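Local atomic coordinates of protein F01G10.3, confirmed by transcript evidence (Caenorhabditis elegans, PDB entry 3K6J), a protein that probably acts as an NAD-dependent 3-hydroxyacyl-CoA dehydrogenase, the oxidoreductase portion of a multifunctional enzyme, and carries a bound zinc ion. Residues 79-84 against 126-131; 56-61 against 132-137; 308-313 against 333-338. All blocks are in the same frame, centred on the assembly; numbering follows the deposited sequence.

Interaction 1. Residues 79-84 against 126-131; sequences ETFLVV and HKLSNC
F81 and L128 hold the nearest pair of CA atoms between strand 79-83 and the loop 126-131, 7.7 Å apart; no hydrogen bond crosses, and side chains make the contact together with one main-chain carbonyl, that of K127. The loop closes with a type I beta turn from L128 to C131, pinned by C131 N to L128 O at 2.7 Å. F81 carries most of the contact. Its CG lies opposite the carbonyl carbon (chi1 -59°), which sends the ring out from the strand into the bend of the loop. There K127 O sits over one face, 3.8 Å from CZ and displaced toward the rim. C131 SG comes in obliquely, 3.7 Å from CD2 and 4.8 Å from the ring centroid, 65° off the ring normal: a cysteine sulfur-aromatic contact. In this Rossmann-type sheet the strand has 56-60 and 119-122 as neighbours, and the loop 126-131 leads from strand 119-122 to strand 133-136; L128 and C131 also touch A58 of strand 56-60. L128 slides past F81 in the opposite sense, and its CD2 branch does double duty, lying 3.8 Å from F81 CB and 3.9 Å from V83 CG2. With V83 CG1 opposite the backbone N (chi1 -179°), CG2 falls opposite the carbonyl carbon, where it meets L128, while T80 and L82, alternating with these residues, face helix 64-75.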
loop_
_atom_site.group_PDB
_atom_site.type_symbol
_atom_site.label_atom_id
_atom_site.label_comp_id
_atom_site.label_asym_id
_atom_site.label_seq_id
_atom_site.Cartn_x
_atom_site.Cartn_y
_atom_site.Cartn_z
ATOM N N GLU A 79 14.135 2.029 -20.464
ATOM C CA GLU A 79 14.941 0.833 -20.618
ATOM C C GLU A 79 15.215 0.239 -19.255
ATOM O O GLU A 79 15.847 0.888 -18.411
ATOM C CB GLU A 79 16.266 1.165 -21.327
ATOM C CG GLU A 79 17.029 -0.077 -21.776
ATOM C CD GLU A 79 18.510 0.183 -22.021
ATOM O OE1 GLU A 79 19.173 0.821 -21.152
ATOM O OE2 GLU A 79 19.012 -0.269 -23.086
ATOM N N THR A 80 14.717 -0.977 -19.046
ATOM C CA THR A 80 14.772 -1.640 -17.750
ATOM C C THR A 80 15.418 -3.019 -17.852
ATOM O O THR A 80 14.914 -3.907 -18.547
ATOM C CB THR A 80 13.320 -1.778 -17.136
ATOM O OG1 THR A 80 12.685 -0.493 -17.116
ATOM C CG2 THR A 80 13.353 -2.348 -15.715
ATOM N N PHE A 81 16.520 -3.212 -17.140
ATOM C CA PHE A 81 17.097 -4.532 -17.014
ATOM C C PHE A 81 16.518 -5.211 -15.798
ATOM O O PHE A 81 16.452 -4.631 -14.719
ATOM C CB PHE A 81 18.626 -4.452 -16.909
ATOM C CG PHE A 81 19.271 -3.799 -18.090
ATOM C CD1 PHE A 81 19.649 -4.559 -19.200
ATOM C CD2 PHE A 81 19.476 -2.406 -18.111
ATOM C CE1 PHE A 81 20.233 -3.944 -20.308
ATOM C CE2 PHE A 81 20.071 -1.794 -19.203
ATOM C CZ PHE A 81 20.441 -2.561 -20.313
ATOM N N LEU A 82 16.078 -6.442 -15.977
ATOM C CA LEU A 82 15.652 -7.240 -14.854
ATOM C C LEU A 82 16.707 -8.339 -14.677
ATOM O O LEU A 82 16.818 -9.261 -15.479
ATOM C CB LEU A 82 14.234 -7.765 -15.096
ATOM C CG LEU A 82 13.589 -8.635 -14.013
ATOM C CD1 LEU A 82 13.593 -7.958 -12.649
ATOM C CD2 LEU A 82 12.178 -9.009 -14.477
ATOM N N VAL A 83 17.509 -8.191 -13.630
ATOM C CA VAL A 83 18.694 -9.027 -13.409
ATOM C C VAL A 83 18.352 -10.143 -12.448
ATOM O O VAL A 83 18.072 -9.903 -11.276
ATOM C CB VAL A 83 19.871 -8.181 -12.879
ATOM C CG1 VAL A 83 21.136 -9.041 -12.678
ATOM C CG2 VAL A 83 20.124 -6.962 -13.810
ATOM N N VAL A 84 18.358 -11.369 -12.963
ATOM C CA VAL A 84 17.837 -12.517 -12.231
ATOM C C VAL A 84 18.817 -13.717 -12.279
ATOM O O VAL A 84 19.685 -13.761 -13.118
ATOM C CB VAL A 84 16.489 -12.946 -12.843
ATOM C CG1 VAL A 84 15.479 -11.777 -12.816
ATOM C CG2 VAL A 84 16.682 -13.450 -14.291
ATOM N N HIS A 126 27.524 -6.766 -16.233
ATOM C CA HIS A 126 28.278 -5.842 -17.068
ATOM C C HIS A 126 27.414 -5.227 -18.160
ATOM O O HIS A 126 27.927 -4.615 -19.102
ATOM C CB HIS A 126 29.527 -6.532 -17.628
ATOM C CG HIS A 126 30.561 -6.805 -16.580
ATOM N ND1 HIS A 126 31.820 -6.237 -16.606
ATOM C CD2 HIS A 126 30.502 -7.539 -15.439
ATOM C CE1 HIS A 126 32.498 -6.630 -15.541
ATOM N NE2 HIS A 126 31.720 -7.416 -14.814
ATOM N N LYS A 127 26.098 -5.400 -18.012
ATOM C CA LYS A 127 25.105 -4.766 -18.880
ATOM C C LYS A 127 24.630 -3.454 -18.234
ATOM O O LYS A 127 23.984 -2.631 -18.894
ATOM C CB LYS A 127 23.893 -5.702 -19.118
ATOM C CG LYS A 127 24.210 -7.107 -19.675
ATOM C CD LYS A 127 23.919 -7.256 -21.172
ATOM C CE LYS A 127 24.374 -8.640 -21.681
ATOM N NZ LYS A 127 24.064 -8.897 -23.116
ATOM N N LEU A 128 24.980 -3.256 -16.959
ATOM C CA LEU A 128 24.398 -2.194 -16.140
ATOM C C LEU A 128 25.187 -0.887 -16.071
ATOM O O LEU A 128 24.703 0.102 -15.511
ATOM C CB LEU A 128 24.151 -2.691 -14.714
ATOM C CG LEU A 128 23.338 -3.971 -14.516
ATOM C CD1 LEU A 128 23.024 -4.178 -13.038
ATOM C CD2 LEU A 128 22.071 -3.931 -15.339
ATOM N N SER A 129 26.382 -0.867 -16.639
ATOM C CA SER A 129 27.322 0.222 -16.389
ATOM C C SER A 129 26.794 1.624 -16.751
ATOM O O SER A 129 27.267 2.614 -16.198
ATOM C CB SER A 129 28.663 -0.065 -17.087
ATOM O OG SER A 129 28.507 0.026 -18.479
ATOM N N ASN A 130 25.830 1.707 -17.670
ATOM C CA ASN A 130 25.200 2.989 -17.974
ATOM C C ASN A 130 23.845 3.257 -17.272
ATOM O O ASN A 130 23.163 4.224 -17.600
ATOM C CB ASN A 130 25.086 3.213 -19.490
ATOM C CG ASN A 130 25.044 4.702 -19.864
ATOM O OD1 ASN A 130 25.654 5.560 -19.198
ATOM N ND2 ASN A 130 24.315 5.016 -20.931
ATOM N N CYS A 131 23.488 2.429 -16.293
ATOM C CA CYS A 131 22.211 2.558 -15.558
ATOM C C CYS A 131 22.190 3.722 -14.573
ATOM O O CYS A 131 23.145 3.914 -13.809
ATOM C CB CYS A 131 21.876 1.261 -14.809
ATOM S SG CYS A 131 21.102 -0.016 -15.829
#

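Interaction 2. Residues 56-61 against 132-137; sequences SVAIIG and DLIVES
A58 and I134 pair at the middle of two parallel strands, 56-60 and 133-136, whose axes are 4.7 Å apart at 12°, and the backbone donors and acceptors match in regular alternation. S56 O takes D132 N at 2.9 Å, the donor tilted 30° from the carbonyl plane, and receives a second, weak bond from L133 N. A58 is engaged twice: its N gives to L133 O, and its O accepts from V135 N at 2.8 Å, nearly in line with the carbonyl. I60 repeats the pattern, N to V135 O with an N-H...O angle of 166° and O from S137 N. Between these bonds, V57 and I59 turn their amides and carbonyls to the other neighbour, strand 79-83, whose residues E79, F81 and V83 bond to them. CA-H...O contacts add to the pairing, as from I134 CA to A58 O at 3.2 Å.

The polar side chains find partners beyond the two strands. E136 OE2 forms a salt bridge with K145 and accepts from V138 N, while OE1 bonds T164; D132 pairs with K157 and the amide of N55, S56 with E79, S137 with N165.

V57, L133, I59 and V135 share one face, where I59 CD1 lies 3.9 Å from V135 CG2 and helix 64-75 packs. On the other, beneath helix 142-153, I60 CD1 presses on I134 CG2 at 3.4 Å, tighter than usual carbon contact: I134 CG2 lies opposite its backbone N, and I60 CG1, opposite its carbonyl carbon, carries CD1 against that methyl. At G61 a side chain would strike S137 O. This glycine starts a GxGxxG pattern, consistent with dinucleotide binding, and the two strands are the central neighbours of a Rossmann sheet ordered 119-122, 79-83, 56-60, 133-136, 161-164.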
loop_
_atom_site.group_PDB
_atom_site.type_symbol
_atom_site.label_atom_id
_atom_site.label_comp_id
_atom_site.label_asym_id
_atom_site.label_seq_id
_atom_site.Cartn_x
_atom_site.Cartn_y
_atom_site.Cartn_z
ATOM N N SER A 56 17.650 4.913 -17.779
ATOM C CA SER A 56 17.942 3.508 -17.771
ATOM C C SER A 56 17.902 3.001 -16.343
ATOM O O SER A 56 18.509 3.590 -15.472
ATOM C CB SER A 56 19.330 3.286 -18.330
ATOM O OG SER A 56 19.458 1.937 -18.639
ATOM N N VAL A 57 17.202 1.893 -16.118
ATOM C CA VAL A 57 17.009 1.356 -14.763
ATOM C C VAL A 57 17.376 -0.130 -14.703
ATOM O O VAL A 57 17.332 -0.811 -15.718
ATOM C CB VAL A 57 15.554 1.575 -14.282
ATOM C CG1 VAL A 57 15.274 0.813 -12.991
ATOM C CG2 VAL A 57 15.312 3.076 -14.070
ATOM N N ALA A 58 17.755 -0.612 -13.520
ATOM C CA ALA A 58 17.960 -2.019 -13.308
ATOM C C ALA A 58 17.283 -2.429 -12.023
ATOM O O ALA A 58 17.308 -1.707 -11.040
ATOM C CB ALA A 58 19.477 -2.414 -13.296
ATOM N N ILE A 59 16.630 -3.572 -12.074
ATOM C CA ILE A 59 15.945 -4.140 -10.938
ATOM C C ILE A 59 16.625 -5.496 -10.717
ATOM O O ILE A 59 16.634 -6.353 -11.622
ATOM C CB ILE A 59 14.445 -4.370 -11.223
ATOM C CG1 ILE A 59 13.702 -3.057 -11.620
ATOM C CG2 ILE A 59 13.798 -5.111 -10.045
ATOM C CD1 ILE A 59 13.511 -2.032 -10.482
ATOM N N ILE A 60 17.204 -5.686 -9.534
ATOM C CA ILE A 60 17.926 -6.921 -9.274
ATOM C C ILE A 60 17.054 -7.850 -8.467
ATOM O O ILE A 60 16.584 -7.490 -7.368
ATOM C CB ILE A 60 19.284 -6.649 -8.585
ATOM C CG1 ILE A 60 20.064 -5.593 -9.369
ATOM C CG2 ILE A 60 20.125 -7.933 -8.486
ATOM C CD1 ILE A 60 21.278 -5.051 -8.606
ATOM N N GLY A 61 16.796 -9.032 -9.028
ATOM C CA GLY A 61 15.937 -10.023 -8.377
ATOM C C GLY A 61 14.625 -10.221 -9.118
ATOM O O GLY A 61 13.909 -9.244 -9.396
ATOM N N ASP A 132 21.081 4.464 -14.557
ATOM C CA ASP A 132 20.934 5.644 -13.686
ATOM C C ASP A 132 20.366 5.316 -12.317
ATOM O O ASP A 132 20.624 6.021 -11.336
ATOM C CB ASP A 132 20.059 6.696 -14.364
ATOM C CG ASP A 132 20.637 7.172 -15.689
ATOM O OD1 ASP A 132 21.829 7.519 -15.697
ATOM O OD2 ASP A 132 19.904 7.212 -16.705
ATOM N N LEU A 133 19.581 4.246 -12.252
ATOM C CA LEU A 133 18.939 3.820 -11.014
ATOM C C LEU A 133 18.900 2.294 -10.966
ATOM O O LEU A 133 18.452 1.634 -11.906
ATOM C CB LEU A 133 17.515 4.397 -10.893
ATOM C CG LEU A 133 16.646 3.913 -9.711
ATOM C CD1 LEU A 133 17.234 4.262 -8.378
ATOM C CD2 LEU A 133 15.197 4.401 -9.804
ATOM N N ILE A 134 19.371 1.739 -9.863
ATOM C CA ILE A 134 19.347 0.302 -9.677
ATOM C C ILE A 134 18.679 0.030 -8.366
ATOM O O ILE A 134 19.074 0.596 -7.358
ATOM C CB ILE A 134 20.779 -0.305 -9.702
ATOM C CG1 ILE A 134 21.516 0.122 -10.974
ATOM C CG2 ILE A 134 20.724 -1.835 -9.566
ATOM C CD1 ILE A 134 22.874 -0.567 -11.196
ATOM N N VAL A 135 17.634 -0.799 -8.388
ATOM C CA VAL A 135 16.919 -1.184 -7.182
ATOM C C VAL A 135 17.093 -2.690 -6.962
ATOM O O VAL A 135 16.776 -3.506 -7.830
ATOM C CB VAL A 135 15.389 -0.863 -7.229
ATOM C CG1 VAL A 135 14.797 -0.869 -5.820
ATOM C CG2 VAL A 135 15.090 0.461 -7.937
ATOM N N GLU A 136 17.613 -3.032 -5.790
ATOM C CA GLU A 136 17.785 -4.405 -5.344
ATOM C C GLU A 136 16.482 -4.892 -4.671
ATOM O O GLU A 136 15.924 -4.238 -3.797
ATOM C CB GLU A 136 18.981 -4.420 -4.374
ATOM C CG GLU A 136 19.163 -5.614 -3.509
ATOM C CD GLU A 136 18.226 -5.663 -2.362
ATOM O OE1 GLU A 136 17.993 -4.645 -1.664
ATOM O OE2 GLU A 136 17.690 -6.745 -2.164
ATOM N N SER A 137 16.018 -6.052 -5.092
ATOM C CA SER A 137 14.882 -6.714 -4.492
ATOM C C SER A 137 15.195 -8.210 -4.280
ATOM O O SER A 137 14.367 -9.086 -4.607
ATOM C CB SER A 137 13.695 -6.608 -5.452
ATOM O OG SER A 137 12.511 -6.951 -4.758
#

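Interaction 3. Residues 308-313 against 333-338; sequences LKRYGR and TEMEQI
R310 reaches from the loop 308-313 to the first turn of helix 333-341, where E334 and M335 receive it; the nearest CA atoms, those of R310 and M335, are 9.6 Å apart, so long side chains must span the gap. From CB the arginine sets off with CG opposite the carbonyl carbon (chi1 -67°), and CB, CG and CD cross without meeting the helix. A bend at chi3 (66°) then turns the head. NE comes within 4.2 Å of M335 SD. At CZ the branches part: NH1 makes a salt bridge to E334 OE1 at 3.2 Å, whereas NH2 lies against M335, 3.6 Å from CB and 4.0 Å from SD. The guanidinium and carboxylate planes stand 74° apart, which excludes a coplanar two-pronged pairing and leaves a single short N-O approach. NH2 also has weak links to D332, a long ion pair, and to the carbonyl of G318.

E334 reaches this charge with CG opposite its backbone N and the chain extended beyond CG, and the same OE1 lies 4.1 Å from L308 CD1. That methyl meets I338 CD1 tip to tip, also at 4.1 Å, one helical turn beyond E334. Putting an alanine at R310 would probably leave the E334 carboxylate without its charged mate and open a gap beside M335 CB and SD.

M335 continues inward onto I301 and M305 of helix 300-307. Just past the end of that helix, K309 is the first residue to leave helical angles; its positive phi and two bonds back into the last turn make a Schellman motif. Thus the contact joins a Schellman-capped helix end to the opening turn of helix 333-341 through a salt bridge with an apolar flank.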
loop_
_atom_site.group_PDB
_atom_site.type_symbol
_atom_site.label_atom_id
_atom_site.label_comp_id
_atom_site.label_asym_id
_atom_site.label_seq_id
_atom_site.Cartn_x
_atom_site.Cartn_y
_atom_site.Cartn_z
ATOM N N LEU A 308 -14.905 -23.371 7.360
ATOM C CA LEU A 308 -15.265 -23.796 5.996
ATOM C C LEU A 308 -14.138 -23.598 4.988
ATOM O O LEU A 308 -14.294 -23.871 3.791
ATOM C CB LEU A 308 -16.531 -23.072 5.527
ATOM C CG LEU A 308 -17.686 -22.941 6.524
ATOM C CD1 LEU A 308 -18.896 -22.326 5.853
ATOM C CD2 LEU A 308 -18.039 -24.280 7.149
ATOM N N LYS A 309 -12.996 -23.134 5.493
ATOM C CA LYS A 309 -11.842 -22.750 4.675
ATOM C C LYS A 309 -12.252 -21.942 3.425
ATOM O O LYS A 309 -11.834 -22.230 2.294
ATOM C CB LYS A 309 -10.951 -23.964 4.365
ATOM C CG LYS A 309 -10.548 -24.761 5.619
ATOM C CD LYS A 309 -9.070 -25.175 5.610
ATOM C CE LYS A 309 -8.767 -26.154 4.485
ATOM N NZ LYS A 309 -7.371 -26.630 4.573
ATOM N N ARG A 310 -13.101 -20.941 3.669
ATOM C CA ARG A 310 -13.495 -19.945 2.674
ATOM C C ARG A 310 -12.525 -18.773 2.810
ATOM O O ARG A 310 -12.704 -17.903 3.664
ATOM C CB ARG A 310 -14.937 -19.478 2.920
ATOM C CG ARG A 310 -16.003 -20.554 2.695
ATOM C CD ARG A 310 -17.360 -20.146 3.259
ATOM N NE ARG A 310 -17.939 -19.001 2.562
ATOM C CZ ARG A 310 -18.695 -19.083 1.474
ATOM N NH1 ARG A 310 -18.979 -20.258 0.934
ATOM N NH2 ARG A 310 -19.168 -17.984 0.918
ATOM N N TYR A 311 -11.492 -18.773 1.970
ATOM C CA TYR A 311 -10.381 -17.827 2.089
ATOM C C TYR A 311 -10.386 -16.759 1.002
ATOM O O TYR A 311 -9.570 -15.835 1.021
ATOM C CB TYR A 311 -9.031 -18.565 2.099
ATOM C CG TYR A 311 -8.816 -19.476 3.297
ATOM C CD1 TYR A 311 -9.321 -19.147 4.561
ATOM C CD2 TYR A 311 -8.083 -20.657 3.171
ATOM C CE1 TYR A 311 -9.120 -19.981 5.656
ATOM C CE2 TYR A 311 -7.874 -21.495 4.264
ATOM C CZ TYR A 311 -8.391 -21.154 5.496
ATOM O OH TYR A 311 -8.176 -21.984 6.567
ATOM N N GLY A 312 -11.308 -16.895 0.056
ATOM C CA GLY A 312 -11.431 -15.937 -1.021
ATOM C C GLY A 312 -11.234 -16.593 -2.357
ATOM O O GLY A 312 -11.747 -17.681 -2.610
ATOM N N ARG A 313 -10.473 -15.924 -3.210
ATOM C CA ARG A 313 -10.283 -16.356 -4.575
ATOM C C ARG A 313 -9.514 -17.659 -4.686
ATOM O O ARG A 313 -9.777 -18.457 -5.581
ATOM C CB ARG A 313 -9.586 -15.261 -5.364
ATOM C CG ARG A 313 -10.517 -14.145 -5.717
ATOM C CD ARG A 313 -9.903 -13.213 -6.723
ATOM N NE ARG A 313 -10.905 -12.275 -7.207
ATOM C CZ ARG A 313 -11.594 -12.423 -8.332
ATOM N NH1 ARG A 313 -11.384 -13.484 -9.111
ATOM N NH2 ARG A 313 -12.490 -11.507 -8.679
ATOM N N THR A 333 -24.975 -17.550 -1.524
ATOM C CA THR A 333 -26.151 -17.672 -0.692
ATOM C C THR A 333 -25.813 -18.264 0.678
ATOM O O THR A 333 -26.446 -17.928 1.676
ATOM C CB THR A 333 -27.274 -18.438 -1.441
ATOM O OG1 THR A 333 -28.524 -18.226 -0.786
ATOM C CG2 THR A 333 -26.968 -19.943 -1.565
ATOM N N GLU A 334 -24.800 -19.125 0.721
ATOM C CA GLU A 334 -24.374 -19.748 1.971
ATOM C C GLU A 334 -23.773 -18.704 2.907
ATOM O O GLU A 334 -23.904 -18.803 4.135
ATOM C CB GLU A 334 -23.361 -20.875 1.713
ATOM C CG GLU A 334 -23.084 -21.771 2.930
ATOM C CD GLU A 334 -21.988 -22.806 2.682
ATOM O OE1 GLU A 334 -20.865 -22.420 2.277
ATOM O OE2 GLU A 334 -22.247 -24.014 2.901
ATOM N N MET A 335 -23.116 -17.705 2.317
ATOM C CA MET A 335 -22.524 -16.609 3.079
ATOM C C MET A 335 -23.608 -15.808 3.802
ATOM O O MET A 335 -23.445 -15.457 4.971
ATOM C CB MET A 335 -21.657 -15.707 2.180
ATOM C CG MET A 335 -20.763 -14.714 2.937
ATOM S SD MET A 335 -19.614 -15.501 4.084
ATOM C CE MET A 335 -19.716 -14.385 5.465
ATOM N N GLU A 336 -24.720 -15.558 3.111
ATOM C CA GLU A 336 -25.864 -14.861 3.710
ATOM C C GLU A 336 -26.500 -15.619 4.891
ATOM O O GLU A 336 -26.984 -15.003 5.846
ATOM C CB GLU A 336 -26.921 -14.527 2.655
ATOM C CG GLU A 336 -27.993 -13.580 3.177
ATOM C CD GLU A 336 -29.229 -13.532 2.312
ATOM O OE1 GLU A 336 -29.113 -13.465 1.064
ATOM O OE2 GLU A 336 -30.328 -13.556 2.897
ATOM N N GLN A 337 -26.507 -16.950 4.819
ATOM C CA GLN A 337 -27.037 -17.762 5.911
ATOM C C GLN A 337 -26.213 -17.549 7.167
ATOM O O GLN A 337 -26.773 -17.347 8.250
ATOM C CB GLN A 337 -27.107 -19.251 5.534
ATOM C CG GLN A 337 -28.347 -19.609 4.723
ATOM C CD GLN A 337 -28.293 -21.001 4.112
ATOM O OE1 GLN A 337 -27.554 -21.248 3.155
ATOM N NE2 GLN A 337 -29.103 -21.907 4.642
ATOM N N ILE A 338 -24.889 -17.567 7.014
ATOM C CA ILE A 338 -23.981 -17.253 8.118
ATOM C C ILE A 338 -24.298 -15.870 8.705
ATOM O O ILE A 338 -24.339 -15.714 9.930
ATOM C CB ILE A 338 -22.495 -17.348 7.690
ATOM C CG1 ILE A 338 -22.218 -18.702 7.024
ATOM C CG2 ILE A 338 -21.580 -17.143 8.890
ATOM C CD1 ILE A 338 -20.868 -18.810 6.326
#

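In the fold
Interactions 1 and 2 belong to the parallel part of one mixed sheet, with centres about 7 Å apart. They meet directly, V83 O lying 2.7 Å from G61 N and E79 OE1 2.8 Å from S56 OG, both probable hydrogen bonds; strand 56-60 thus has strand 79-83 along one edge and strand 133-136 along the other. The loop of interaction 1 leads straight into the second strand of interaction 2. Interaction 2 is nearer the zinc site: the V135 side chain is about 8 Å from that of the ligand H188 and about 12 Å from the metal. Interaction 3 stands apart, its centre about 42 Å from that of interaction 2 across the chain's centre and about 46 Å from that of interaction 1.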